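PDB 5L2P: arylesterase from Sulfolobus solfataricus, which hydrolyses aromatic esters, p-nitrophenyl fatty acid esters and aryl dialkyl phosphates such as paraoxon, acting as a serine esterase of the GDXG lipolytic family. Local coordinates for residues 80-85 with 111-116; 158-163 with 183-188; 202-207 with 249-254. All coordinates share one frame; numbering follows the deposited sequence.

Contact 1: 80-85 with 111-116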
ATOM      1  N   HIS A  80      23.966 -13.873 -18.514  1.00 54.81           N
ATOM      2  CA  HIS A  80      23.920 -12.995 -17.365  1.00 56.12           C
ATOM      3  C   HIS A  80      24.389 -11.592 -17.756  1.00 53.36           C
ATOM      4  O   HIS A  80      25.511 -11.414 -18.197  1.00 54.37           O
ATOM      5  CB  HIS A  80      24.799 -13.568 -16.255  1.00 60.21           C
ATOM      6  CG  HIS A  80      24.846 -12.719 -15.013  1.00 63.17           C
ATOM      7  ND1 HIS A  80      25.813 -12.875 -14.042  1.00 61.81           N
ATOM      8  CD2 HIS A  80      24.054 -11.701 -14.588  1.00 63.85           C
ATOM      9  CE1 HIS A  80      25.616 -12.004 -13.070  1.00 62.09           C
ATOM     10  NE2 HIS A  80      24.549 -11.283 -13.373  1.00 64.69           N
ATOM     11  N   PHE A  81      23.509 -10.610 -17.593  1.00 51.44           N
ATOM     12  CA  PHE A  81      23.833  -9.228 -17.837  1.00 48.94           C
ATOM     13  C   PHE A  81      23.898  -8.505 -16.498  1.00 48.96           C
ATOM     14  O   PHE A  81      22.901  -8.516 -15.743  1.00 48.66           O
ATOM     15  CB  PHE A  81      22.764  -8.602 -18.719  1.00 51.16           C
ATOM     16  CG  PHE A  81      22.371  -9.435 -19.923  1.00 50.71           C
ATOM     17  CD1 PHE A  81      23.321 -10.042 -20.699  1.00 52.52           C
ATOM     18  CD2 PHE A  81      21.055  -9.560 -20.281  1.00 53.19           C
ATOM     19  CE1 PHE A  81      22.976 -10.766 -21.823  1.00 54.73           C
ATOM     20  CE2 PHE A  81      20.679 -10.285 -21.420  1.00 56.02           C
ATOM     21  CZ  PHE A  81      21.655 -10.910 -22.180  1.00 55.95           C
ATOM     22  N   HIS A  82      25.055  -7.906 -16.173  1.00 45.91           N
ATOM     23  CA  HIS A  82      25.215  -7.195 -14.897  1.00 44.69           C
ATOM     24  C   HIS A  82      24.432  -5.896 -14.851  1.00 45.33           C
ATOM     25  O   HIS A  82      24.045  -5.372 -15.879  1.00 48.35           O
ATOM     26  CB  HIS A  82      26.709  -6.896 -14.622  1.00 46.22           C
ATOM     27  CG  HIS A  82      27.309  -5.904 -15.574  1.00 44.49           C
ATOM     28  ND1 HIS A  82      27.225  -4.548 -15.375  1.00 43.35           N
ATOM     29  CD2 HIS A  82      27.980  -6.071 -16.742  1.00 44.40           C
ATOM     30  CE1 HIS A  82      27.827  -3.918 -16.375  1.00 43.90           C
ATOM     31  NE2 HIS A  82      28.297  -4.817 -17.211  1.00 44.32           N
ATOM     32  N   GLY A  83      24.210  -5.384 -13.652  1.00 45.85           N
ATOM     33  CA  GLY A  83      23.590  -4.075 -13.449  1.00 49.43           C
ATOM     34  C   GLY A  83      24.636  -2.959 -13.289  1.00 54.65           C
ATOM     35  O   GLY A  83      25.815  -3.144 -13.608  1.00 54.64           O
ATOM     36  N   GLY A  84      24.201  -1.815 -12.774  1.00 56.08           N
ATOM     37  CA  GLY A  84      25.043  -0.645 -12.645  1.00 53.99           C
ATOM     38  C   GLY A  84      24.551   0.570 -13.424  1.00 55.52           C
ATOM     39  O   GLY A  84      25.364   1.408 -13.866  1.00 55.69           O
ATOM     40  N   ALA A  85      23.227   0.679 -13.600  1.00 52.55           N
ATOM     41  CA  ALA A  85      22.617   1.874 -14.160  1.00 50.06           C
ATOM     42  C   ALA A  85      23.158   2.280 -15.526  1.00 49.70           C
ATOM     43  O   ALA A  85      23.226   3.475 -15.862  1.00 48.59           O
ATOM     44  CB  ALA A  85      22.753   3.019 -13.192  1.00 50.47           C
ATOM     45  N   SER A 111      28.552 -14.522 -18.684  1.00 53.49           N
ATOM     46  CA  SER A 111      28.389 -13.149 -18.245  1.00 50.54           C
ATOM     47  C   SER A 111      28.924 -12.230 -19.351  1.00 50.79           C
ATOM     48  O   SER A 111      29.981 -12.518 -19.937  1.00 52.26           O
ATOM     49  CB  SER A 111      29.166 -12.953 -16.961  1.00 52.34           C
ATOM     50  OG  SER A 111      28.944 -11.678 -16.403  1.00 54.43           O
ATOM     51  N   VAL A 112      28.206 -11.145 -19.648  1.00 49.19           N
ATOM     52  CA  VAL A 112      28.576 -10.255 -20.744  1.00 52.23           C
ATOM     53  C   VAL A 112      29.042  -8.864 -20.258  1.00 53.05           C
ATOM     54  O   VAL A 112      28.380  -8.241 -19.405  1.00 57.80           O
ATOM     55  CB  VAL A 112      27.402 -10.070 -21.713  1.00 54.16           C
ATOM     56  CG1 VAL A 112      27.840  -9.319 -22.975  1.00 56.37           C
ATOM     57  CG2 VAL A 112      26.791 -11.421 -22.078  1.00 54.73           C
ATOM     58  N   ASP A 113      30.170  -8.395 -20.778  1.00 54.11           N
ATOM     59  CA  ASP A 113      30.622  -7.001 -20.574  1.00 57.82           C
ATOM     60  C   ASP A 113      30.143  -6.064 -21.671  1.00 57.22           C
ATOM     61  O   ASP A 113      30.936  -5.624 -22.489  1.00 59.91           O
ATOM     62  CB  ASP A 113      32.162  -6.923 -20.496  1.00 59.86           C
ATOM     63  CG  ASP A 113      32.670  -6.780 -19.109  1.00 59.35           C
ATOM     64  OD1 ASP A 113      31.883  -6.439 -18.187  1.00 63.33           O
ATOM     65  OD2 ASP A 113      33.877  -6.989 -18.970  1.00 66.78           O
ATOM     66  N   TYR A 114      28.849  -5.771 -21.682  1.00 56.56           N
ATOM     67  CA  TYR A 114      28.266  -4.878 -22.686  1.00 52.66           C
ATOM     68  C   TYR A 114      28.814  -3.481 -22.508  1.00 51.08           C
ATOM     69  O   TYR A 114      29.213  -3.084 -21.420  1.00 47.92           O
ATOM     70  CB  TYR A 114      26.710  -4.883 -22.607  1.00 50.44           C
ATOM     71  CG  TYR A 114      26.161  -4.530 -21.247  1.00 48.47           C
ATOM     72  CD1 TYR A 114      25.962  -3.201 -20.886  1.00 49.13           C
ATOM     73  CD2 TYR A 114      25.868  -5.518 -20.310  1.00 47.46           C
ATOM     74  CE1 TYR A 114      25.489  -2.864 -19.635  1.00 49.62           C
ATOM     75  CE2 TYR A 114      25.375  -5.191 -19.044  1.00 47.99           C
ATOM     76  CZ  TYR A 114      25.190  -3.869 -18.714  1.00 49.42           C
ATOM     77  OH  TYR A 114      24.699  -3.527 -17.494  1.00 50.24           O
ATOM     78  N   ARG A 115      28.803  -2.720 -23.592  1.00 54.18           N
ATOM     79  CA  ARG A 115      29.307  -1.338 -23.553  1.00 56.27           C
ATOM     80  C   ARG A 115      28.394  -0.414 -22.772  1.00 57.24           C
ATOM     81  O   ARG A 115      27.166  -0.520 -22.864  1.00 60.16           O
ATOM     82  CB  ARG A 115      29.517  -0.795 -24.961  1.00 54.91           C
ATOM     83  CG  ARG A 115      30.751  -1.341 -25.633  1.00 53.19           C
ATOM     84  CD  ARG A 115      30.820  -0.896 -27.081  1.00 52.51           C
ATOM     85  NE  ARG A 115      29.945  -1.669 -27.922  1.00 50.87           N
ATOM     86  CZ  ARG A 115      29.838  -1.548 -29.244  1.00 50.80           C
ATOM     87  NH1 ARG A 115      30.573  -0.687 -29.899  1.00 51.97           N
ATOM     88  NH2 ARG A 115      28.989  -2.320 -29.909  1.00 49.43           N
ATOM     89  N   LEU A 116      29.021   0.515 -22.055  1.00 57.50           N
ATOM     90  CA  LEU A 116      28.361   1.372 -21.086  1.00 59.02           C
ATOM     91  C   LEU A 116      28.276   2.839 -21.519  1.00 64.58           C
ATOM     92  O   LEU A 116      29.100   3.319 -22.324  1.00 64.81           O
ATOM     93  CB  LEU A 116      29.116   1.321 -19.750  1.00 57.15           C
ATOM     94  CG  LEU A 116      29.333  -0.071 -19.147  1.00 54.75           C
ATOM     95  CD1 LEU A 116      30.108   0.039 -17.854  1.00 55.13           C
ATOM     96  CD2 LEU A 116      28.008  -0.776 -18.906  1.00 54.15           C
TER

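Contact 2: 158-163 with 183-188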
ATOM      1  N   GLY A 158      20.608  -4.557 -15.571  1.00 50.03           N
ATOM      2  CA  GLY A 158      20.680  -5.889 -16.161  1.00 49.63           C
ATOM      3  C   GLY A 158      19.275  -6.451 -16.370  1.00 48.33           C
ATOM      4  O   GLY A 158      19.025  -7.137 -17.350  1.00 46.71           O
ATOM      5  N   GLY A 159      18.383  -6.181 -15.423  1.00 47.71           N
ATOM      6  CA  GLY A 159      16.995  -6.573 -15.548  1.00 47.30           C
ATOM      7  C   GLY A 159      16.283  -5.838 -16.671  1.00 47.18           C
ATOM      8  O   GLY A 159      15.439  -6.405 -17.364  1.00 45.42           O
ATOM      9  N   ASN A 160      16.615  -4.556 -16.842  1.00 47.11           N
ATOM     10  CA  ASN A 160      16.170  -3.787 -18.011  1.00 48.82           C
ATOM     11  C   ASN A 160      16.555  -4.466 -19.319  1.00 53.32           C
ATOM     12  O   ASN A 160      15.728  -4.567 -20.245  1.00 54.13           O
ATOM     13  CB  ASN A 160      16.786  -2.405 -18.011  1.00 48.93           C
ATOM     14  CG  ASN A 160      16.414  -1.598 -19.242  1.00 51.94           C
ATOM     15  OD1 ASN A 160      17.278  -1.220 -20.074  1.00 54.32           O
ATOM     16  ND2 ASN A 160      15.108  -1.284 -19.356  1.00 54.11           N
ATOM     17  N   LEU A 161      17.829  -4.913 -19.381  1.00 55.29           N
ATOM     18  CA  LEU A 161      18.402  -5.543 -20.583  1.00 52.36           C
ATOM     19  C   LEU A 161      17.787  -6.916 -20.868  1.00 51.56           C
ATOM     20  O   LEU A 161      17.607  -7.287 -22.020  1.00 50.82           O
ATOM     21  CB  LEU A 161      19.907  -5.624 -20.442  1.00 53.69           C
ATOM     22  CG  LEU A 161      20.637  -4.268 -20.406  1.00 55.17           C
ATOM     23  CD1 LEU A 161      22.058  -4.387 -19.882  1.00 53.55           C
ATOM     24  CD2 LEU A 161      20.635  -3.659 -21.801  1.00 56.45           C
ATOM     25  N   VAL A 162      17.410  -7.631 -19.808  1.00 51.26           N
ATOM     26  CA  VAL A 162      16.647  -8.871 -19.930  1.00 49.86           C
ATOM     27  C   VAL A 162      15.268  -8.626 -20.594  1.00 48.43           C
ATOM     28  O   VAL A 162      14.872  -9.330 -21.522  1.00 45.02           O
ATOM     29  CB  VAL A 162      16.420  -9.538 -18.560  1.00 48.76           C
ATOM     30  CG1 VAL A 162      15.346 -10.627 -18.645  1.00 48.02           C
ATOM     31  CG2 VAL A 162      17.719 -10.131 -18.020  1.00 49.73           C
ATOM     32  N   ALA A 163      14.571  -7.603 -20.141  1.00 49.01           N
ATOM     33  CA  ALA A 163      13.230  -7.296 -20.698  1.00 50.91           C
ATOM     34  C   ALA A 163      13.356  -6.802 -22.131  1.00 53.83           C
ATOM     35  O   ALA A 163      12.595  -7.235 -23.020  1.00 56.99           O
ATOM     36  CB  ALA A 163      12.504  -6.266 -19.850  1.00 48.68           C
ATOM     37  N   VAL A 183      14.952  -7.056  -9.775  1.00 50.14           N
ATOM     38  CA  VAL A 183      14.821  -5.630  -9.532  1.00 50.08           C
ATOM     39  C   VAL A 183      15.027  -4.744 -10.784  1.00 48.37           C
ATOM     40  O   VAL A 183      15.697  -3.726 -10.720  1.00 49.04           O
ATOM     41  CB  VAL A 183      15.704  -5.185  -8.347  1.00 53.63           C
ATOM     42  CG1 VAL A 183      15.236  -5.911  -7.065  1.00 55.28           C
ATOM     43  CG2 VAL A 183      17.202  -5.436  -8.631  1.00 52.59           C
ATOM     44  N   PRO A 184      14.346  -5.067 -11.874  1.00 47.23           N
ATOM     45  CA  PRO A 184      14.533  -4.342 -13.103  1.00 47.80           C
ATOM     46  C   PRO A 184      14.032  -2.896 -13.167  1.00 48.29           C
ATOM     47  O   PRO A 184      13.050  -2.519 -12.499  1.00 52.51           O
ATOM     48  CB  PRO A 184      13.658  -5.157 -14.093  1.00 51.58           C
ATOM     49  CG  PRO A 184      12.516  -5.625 -13.267  1.00 49.92           C
ATOM     50  CD  PRO A 184      13.118  -5.915 -11.914  1.00 50.53           C
ATOM     51  N   PHE A 185      14.686  -2.116 -14.023  1.00 45.99           N
ATOM     52  CA  PHE A 185      14.127  -0.864 -14.550  1.00 43.72           C
ATOM     53  C   PHE A 185      13.375  -1.172 -15.843  1.00 44.70           C
ATOM     54  O   PHE A 185      13.956  -1.696 -16.795  1.00 42.63           O
ATOM     55  CB  PHE A 185      15.248   0.146 -14.819  1.00 41.91           C
ATOM     56  CG  PHE A 185      14.783   1.429 -15.428  1.00 39.73           C
ATOM     57  CD1 PHE A 185      14.529   1.526 -16.803  1.00 39.55           C
ATOM     58  CD2 PHE A 185      14.584   2.555 -14.646  1.00 38.30           C
ATOM     59  CE1 PHE A 185      14.102   2.731 -17.375  1.00 37.33           C
ATOM     60  CE2 PHE A 185      14.143   3.746 -15.227  1.00 37.45           C
ATOM     61  CZ  PHE A 185      13.908   3.821 -16.590  1.00 36.67           C
ATOM     62  N   VAL A 186      12.090  -0.810 -15.891  1.00 45.14           N
ATOM     63  CA  VAL A 186      11.254  -1.056 -17.082  1.00 45.24           C
ATOM     64  C   VAL A 186      10.480   0.159 -17.578  1.00 47.34           C
ATOM     65  O   VAL A 186       9.814   0.082 -18.608  1.00 52.04           O
ATOM     66  CB  VAL A 186      10.242  -2.179 -16.829  1.00 44.95           C
ATOM     67  CG1 VAL A 186      10.957  -3.497 -16.674  1.00 45.43           C
ATOM     68  CG2 VAL A 186       9.360  -1.918 -15.604  1.00 43.82           C
ATOM     69  N   TYR A 187      10.577   1.284 -16.878  1.00 47.38           N
ATOM     70  CA  TYR A 187       9.743   2.447 -17.181  1.00 47.52           C
ATOM     71  C   TYR A 187      10.221   3.696 -16.428  1.00 46.74           C
ATOM     72  O   TYR A 187      10.838   3.590 -15.360  1.00 46.92           O
ATOM     73  CB  TYR A 187       8.267   2.147 -16.759  1.00 48.01           C
ATOM     74  CG  TYR A 187       7.278   3.196 -17.220  1.00 48.60           C
ATOM     75  CD1 TYR A 187       7.092   3.442 -18.580  1.00 49.10           C
ATOM     76  CD2 TYR A 187       6.544   3.961 -16.311  1.00 50.26           C
ATOM     77  CE1 TYR A 187       6.233   4.429 -19.025  1.00 50.84           C
ATOM     78  CE2 TYR A 187       5.615   4.916 -16.755  1.00 50.40           C
ATOM     79  CZ  TYR A 187       5.472   5.147 -18.122  1.00 52.05           C
ATOM     80  OH  TYR A 187       4.608   6.105 -18.650  1.00 53.16           O
ATOM     81  N   LEU A 188       9.925   4.869 -16.971  1.00 46.38           N
ATOM     82  CA  LEU A 188      10.122   6.121 -16.248  1.00 46.51           C
ATOM     83  C   LEU A 188       8.950   6.342 -15.307  1.00 47.79           C
ATOM     84  O   LEU A 188       8.008   7.075 -15.595  1.00 49.30           O
ATOM     85  CB  LEU A 188      10.252   7.313 -17.208  1.00 48.47           C
ATOM     86  CG  LEU A 188      10.792   8.594 -16.568  1.00 50.69           C
ATOM     87  CD1 LEU A 188      12.314   8.499 -16.336  1.00 49.27           C
ATOM     88  CD2 LEU A 188      10.453   9.764 -17.467  1.00 53.22           C
TER

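Contact 3: 202-207 with 249-254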
ATOM      1  N   TYR A 202      18.076   4.929   0.585  1.00 56.52           N
ATOM      2  CA  TYR A 202      18.010   3.499   0.455  1.00 52.52           C
ATOM      3  C   TYR A 202      18.891   3.069  -0.708  1.00 53.95           C
ATOM      4  O   TYR A 202      18.465   2.295  -1.563  1.00 49.71           O
ATOM      5  CB  TYR A 202      16.575   3.062   0.209  1.00 50.43           C
ATOM      6  CG  TYR A 202      15.578   3.483   1.274  1.00 48.91           C
ATOM      7  CD1 TYR A 202      15.348   2.716   2.392  1.00 50.06           C
ATOM      8  CD2 TYR A 202      14.876   4.633   1.147  1.00 48.94           C
ATOM      9  CE1 TYR A 202      14.431   3.103   3.346  1.00 48.94           C
ATOM     10  CE2 TYR A 202      13.939   5.031   2.065  1.00 47.74           C
ATOM     11  CZ  TYR A 202      13.713   4.254   3.166  1.00 49.10           C
ATOM     12  OH  TYR A 202      12.775   4.636   4.124  1.00 49.25           O
ATOM     13  N   PHE A 203      20.144   3.565  -0.673  1.00 59.19           N
ATOM     14  CA  PHE A 203      21.203   3.254  -1.619  1.00 60.57           C
ATOM     15  C   PHE A 203      20.934   3.769  -3.021  1.00 62.53           C
ATOM     16  O   PHE A 203      21.678   4.628  -3.508  1.00 70.07           O
ATOM     17  CB  PHE A 203      21.522   1.765  -1.638  1.00 60.32           C
ATOM     18  CG  PHE A 203      22.619   1.425  -2.604  1.00 63.01           C
ATOM     19  CD1 PHE A 203      23.971   1.645  -2.278  1.00 65.39           C
ATOM     20  CD2 PHE A 203      22.313   0.960  -3.864  1.00 64.90           C
ATOM     21  CE1 PHE A 203      24.979   1.339  -3.175  1.00 64.09           C
ATOM     22  CE2 PHE A 203      23.326   0.664  -4.772  1.00 66.03           C
ATOM     23  CZ  PHE A 203      24.657   0.844  -4.418  1.00 64.65           C
ATOM     24  N   LEU A 204      19.910   3.234  -3.677  1.00 61.08           N
ATOM     25  CA  LEU A 204      19.539   3.656  -5.029  1.00 60.61           C
ATOM     26  C   LEU A 204      18.886   5.030  -5.018  1.00 63.80           C
ATOM     27  O   LEU A 204      17.639   5.118  -4.968  1.00 71.45           O
ATOM     28  CB  LEU A 204      18.537   2.670  -5.660  1.00 58.28           C
ATOM     29  CG  LEU A 204      18.225   2.891  -7.130  1.00 57.21           C
ATOM     30  CD1 LEU A 204      19.529   2.910  -7.930  1.00 60.71           C
ATOM     31  CD2 LEU A 204      17.352   1.769  -7.669  1.00 58.03           C
ATOM     32  N   ASP A 205      19.708   6.077  -5.051  1.00 60.02           N
ATOM     33  CA  ASP A 205      19.203   7.425  -4.996  1.00 60.33           C
ATOM     34  C   ASP A 205      18.842   7.979  -6.367  1.00 58.60           C
ATOM     35  O   ASP A 205      19.695   8.179  -7.176  1.00 59.19           O
ATOM     36  CB  ASP A 205      20.182   8.364  -4.308  1.00 62.68           C
ATOM     37  CG  ASP A 205      20.387   8.020  -2.841  1.00 63.04           C
ATOM     38  OD1 ASP A 205      19.440   8.066  -2.048  1.00 56.50           O
ATOM     39  OD2 ASP A 205      21.546   7.749  -2.475  1.00 72.06           O
ATOM     40  N   ILE A 206      17.561   8.293  -6.565  1.00 56.02           N
ATOM     41  CA  ILE A 206      17.002   8.728  -7.844  1.00 54.73           C
ATOM     42  C   ILE A 206      16.404  10.132  -7.753  1.00 55.73           C
ATOM     43  O   ILE A 206      15.643  10.424  -6.868  1.00 58.73           O
ATOM     44  CB  ILE A 206      15.887   7.757  -8.268  1.00 54.49           C
ATOM     45  CG1 ILE A 206      16.440   6.339  -8.361  1.00 52.91           C
ATOM     46  CG2 ILE A 206      15.265   8.169  -9.602  1.00 55.35           C
ATOM     47  CD1 ILE A 206      15.375   5.294  -8.650  1.00 52.18           C
ATOM     48  N   ASN A 207      16.779  11.022  -8.663  1.00 57.37           N
ATOM     49  CA  ASN A 207      16.158  12.345  -8.781  1.00 57.48           C
ATOM     50  C   ASN A 207      15.059  12.313  -9.818  1.00 54.87           C
ATOM     51  O   ASN A 207      15.115  11.529 -10.771  1.00 52.71           O
ATOM     52  CB  ASN A 207      17.191  13.426  -9.165  1.00 60.96           C
ATOM     53  CG  ASN A 207      18.085  13.812  -7.995  1.00 66.45           C
ATOM     54  OD1 ASN A 207      17.598  14.040  -6.874  1.00 69.48           O
ATOM     55  ND2 ASN A 207      19.406  13.885  -8.237  1.00 68.06           N
ATOM     56  N   GLU A 249      11.137  -4.803  -1.359  1.00 38.43           N
ATOM     57  CA  GLU A 249      10.140  -3.937  -0.728  1.00 39.66           C
ATOM     58  C   GLU A 249      10.517  -2.463  -0.646  1.00 39.28           C
ATOM     59  O   GLU A 249       9.688  -1.573  -0.929  1.00 44.65           O
ATOM     60  CB  GLU A 249       9.792  -4.483   0.666  1.00 40.59           C
ATOM     61  CG  GLU A 249       8.736  -3.726   1.431  1.00 41.03           C
ATOM     62  CD  GLU A 249       8.490  -4.323   2.786  1.00 44.79           C
ATOM     63  OE1 GLU A 249       9.313  -5.200   3.169  1.00 43.90           O
ATOM     64  OE2 GLU A 249       7.465  -3.942   3.460  1.00 49.19           O
ATOM     65  N   TYR A 250      11.743  -2.171  -0.256  1.00 41.55           N
ATOM     66  CA  TYR A 250      12.160  -0.759  -0.070  1.00 43.16           C
ATOM     67  C   TYR A 250      13.094  -0.305  -1.195  1.00 43.29           C
ATOM     68  O   TYR A 250      14.143   0.279  -0.970  1.00 45.85           O
ATOM     69  CB  TYR A 250      12.784  -0.599   1.314  1.00 44.32           C
ATOM     70  CG  TYR A 250      11.757  -0.854   2.382  1.00 45.08           C
ATOM     71  CD1 TYR A 250      10.694   0.027   2.586  1.00 44.84           C
ATOM     72  CD2 TYR A 250      11.810  -2.005   3.137  1.00 46.91           C
ATOM     73  CE1 TYR A 250       9.732  -0.237   3.536  1.00 47.84           C
ATOM     74  CE2 TYR A 250      10.860  -2.259   4.106  1.00 49.26           C
ATOM     75  CZ  TYR A 250       9.826  -1.366   4.295  1.00 49.86           C
ATOM     76  OH  TYR A 250       8.856  -1.590   5.223  1.00 54.76           O
ATOM     77  N   ASP A 251      12.662  -0.609  -2.413  1.00 41.68           N
ATOM     78  CA  ASP A 251      13.328  -0.306  -3.641  1.00 40.61           C
ATOM     79  C   ASP A 251      12.422   0.639  -4.395  1.00 41.88           C
ATOM     80  O   ASP A 251      11.229   0.384  -4.517  1.00 43.24           O
ATOM     81  CB  ASP A 251      13.495  -1.603  -4.411  1.00 39.27           C
ATOM     82  CG  ASP A 251      14.267  -1.443  -5.735  1.00 40.06           C
ATOM     83  OD1 ASP A 251      14.406  -0.310  -6.259  1.00 38.33           O
ATOM     84  OD2 ASP A 251      14.719  -2.506  -6.239  1.00 40.71           O
ATOM     85  N   PRO A 252      12.967   1.750  -4.896  1.00 43.52           N
ATOM     86  CA  PRO A 252      12.086   2.652  -5.653  1.00 44.52           C
ATOM     87  C   PRO A 252      11.513   2.022  -6.929  1.00 42.64           C
ATOM     88  O   PRO A 252      10.484   2.439  -7.398  1.00 51.96           O
ATOM     89  CB  PRO A 252      12.987   3.865  -5.954  1.00 44.43           C
ATOM     90  CG  PRO A 252      14.373   3.355  -5.809  1.00 45.56           C
ATOM     91  CD  PRO A 252      14.302   2.315  -4.731  1.00 44.37           C
ATOM     92  N   LEU A 253      12.173   1.027  -7.474  1.00 42.30           N
ATOM     93  CA  LEU A 253      11.775   0.394  -8.720  1.00 43.60           C
ATOM     94  C   LEU A 253      10.816  -0.760  -8.465  1.00 41.53           C
ATOM     95  O   LEU A 253      10.451  -1.469  -9.424  1.00 39.60           O
ATOM     96  CB  LEU A 253      13.019  -0.161  -9.479  1.00 44.66           C
ATOM     97  CG  LEU A 253      14.169   0.789  -9.787  1.00 47.50           C
ATOM     98  CD1 LEU A 253      15.291   0.032 -10.494  1.00 50.40           C
ATOM     99  CD2 LEU A 253      13.709   1.969 -10.629  1.00 48.91           C
ATOM    100  N   ARG A 254      10.446  -0.983  -7.195  1.00 40.74           N
ATOM    101  CA  ARG A 254       9.567  -2.105  -6.834  1.00 40.05           C
ATOM    102  C   ARG A 254       8.285  -2.152  -7.640  1.00 41.03           C
ATOM    103  O   ARG A 254       7.944  -3.178  -8.206  1.00 42.57           O
ATOM    104  CB  ARG A 254       9.235  -2.044  -5.353  1.00 38.96           C
ATOM    105  CG  ARG A 254       8.369  -3.181  -4.799  1.00 37.61           C
ATOM    106  CD  ARG A 254       7.835  -2.840  -3.401  1.00 38.37           C
ATOM    107  NE  ARG A 254       6.788  -1.824  -3.473  1.00 38.93           N
ATOM    108  CZ  ARG A 254       6.349  -1.104  -2.462  1.00 40.41           C
ATOM    109  NH1 ARG A 254       6.865  -1.252  -1.261  1.00 42.41           N
ATOM    110  NH2 ARG A 254       5.367  -0.225  -2.667  1.00 41.25           N
TER

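Contact 1: 80-85 with 111-116
Tyr114 lays its phenol against one face of the His82 imidazole in an offset stack, the ring centroids 4.3 Å apart and the planes 11° from parallel. The hydroxyl lies over the rim of that face and donates to the His82 backbone, Tyr114 OH to His82 O being 2.5 Å, with the donor above the carbonyl plane. In both residues CG sits between the backbone N and the carbonyl carbon (chi1 67° in His82, 56° in Tyr114), which brings the two rings face against face. At the imidazole edge, CD2 of His82 meets Val112 O at 3.5 Å and CE1 meets Leu116 CD2 at 4.0 Å. His82 ND1 donates in its own ring plane to Gly83 O (2.7 Å), which, with the stack, helps to fix the ring's rotation. Further out, parallel strands 77-81 and 108-112 are joined by Val112 N to His80 O (3.1 Å), and Phe81 and Val112 lie side by side on one face of the sheet, where Phe81 also packs on helices 157-171 and 124-138. On the other face His80 bonds Ser98 and Glu94, and Glu94 also accepts from Gly83 N. His82, Gly83 and Gly84 probably belong to the oxyanion hole; fixing the His82 and Gly83 carbonyls would help to orient the adjoining peptide N-H groups.

Contact 2: 158-163 with 183-188
Asn160 reaches from the helix that follows the probable nucleophile elbow (GxSxG, with Gly158) of this alpha/beta hydrolase fold to the backbone of Phe185, in the loop leaving strand 178-182. The polar part of the contact is one hydrogen bond, Asn160 ND2 to Phe185 O at 2.8 Å, bent to 147° at the hydrogen, with the donor tilted from the carbonyl plane. It helps to place Phe185, whose side chain lies about 6 Å from that of Ser156, the inferred nucleophile. Asparagine suits the place because its amide serves several partners: ND2 also donates to Phe229 O, while OD1 accepts from Trp86 NE1, and together these bonds fix the rotation of the buried amide. With CG anti to the backbone N (chi1 177°), the amide runs alongside the Phe185 side chain.

The apolar part packs side chains and backbone closely. Gly159 and Pro184 bring their CA atoms to 4.1 Å, and Pro184 CB lies 3.7 Å from Gly159 C. A side chain at Gly159 would point into the proline, so glycine lets the loop come against the helix. One turn on, the small Ala163 faces Val186, CB to CG1 4.5 Å, and Tyr260 of helix 254-266 touches both.

The Phe185 ring is met at its edge: Asn160 ND2 stands there, 3.8 Å from Phe185 CD1, the amide and ring planes 73° apart.

Contact 3: 202-207 with 249-254
Pro252 receives the side chains of Leu204 and Ile206, two of the residues by which the 202-207 loop packs on the turn carrying Asp251. Across the interface the contact is apolar. Ile206 CD1 lies 3.6 Å from Pro252 CG, and Leu204 CD2 approaches the same CG at 3.9 Å. With CG anti to the backbone N (chi1 -172°), Leu204 also carries CD2 to Leu253 CD1, 3.9 Å away, and to within 3.9 Å of Asp251 OD1. Branched aliphatic chains suit this site, their methyls reaching proline and leucine at once. Met195 of helix 193-197 packs on Ile206, Pro252 and Leu253. At the other end Tyr202 CB rests 3.9 Å from Tyr250 O, and both tyrosines meet the Tyr198 ring edge to face.

The polar bonds lie within the segments or lead outside them. Leu204 centres an inverse gamma turn. Asp251 OD1 accepts from Leu253 N at 2.9 Å, a capping bond ahead of helix 254-266, and Arg254 N to Asp251 O closes a type I turn. Asp251 OD2 accepts from His281 ND1. Replacing the aspartate by an alanine would probably leave Leu253 N and His281 ND1 without their acceptor and set the imidazole free to turn. One carboxylate oxygen thus ties the acid to its turn while the other meets His281, as in the Ser-His-Asp triad that Ser156, His281 and Asp251 probably form.

The three contacts follow one another along the chain, each closing before the next opens, within one alpha/beta hydrolase fold and around one mixed sheet. Contact 1 sits at the ends of neighbouring strands 77-81 and 108-112, contact 2 pairs helix 157-171 with the loop after strand 178-182, and contact 3 joins the loop between helices 193-197 and 212-217 to the turn after strand 242-248. Contacts 1 and 2, centres about 12 Å apart, touch where Tyr114 and Phe81 pack on Leu161. Contacts 2 and 3, centres about 14 Å apart, touch through Val183 on Asp251 and Phe185 on Leu253. Contacts 1 and 3, centres about 20 Å apart, do not touch. Together they probably help to set oxyanion loop and acid turn around Ser156 and His281, the inferred nucleophile and base.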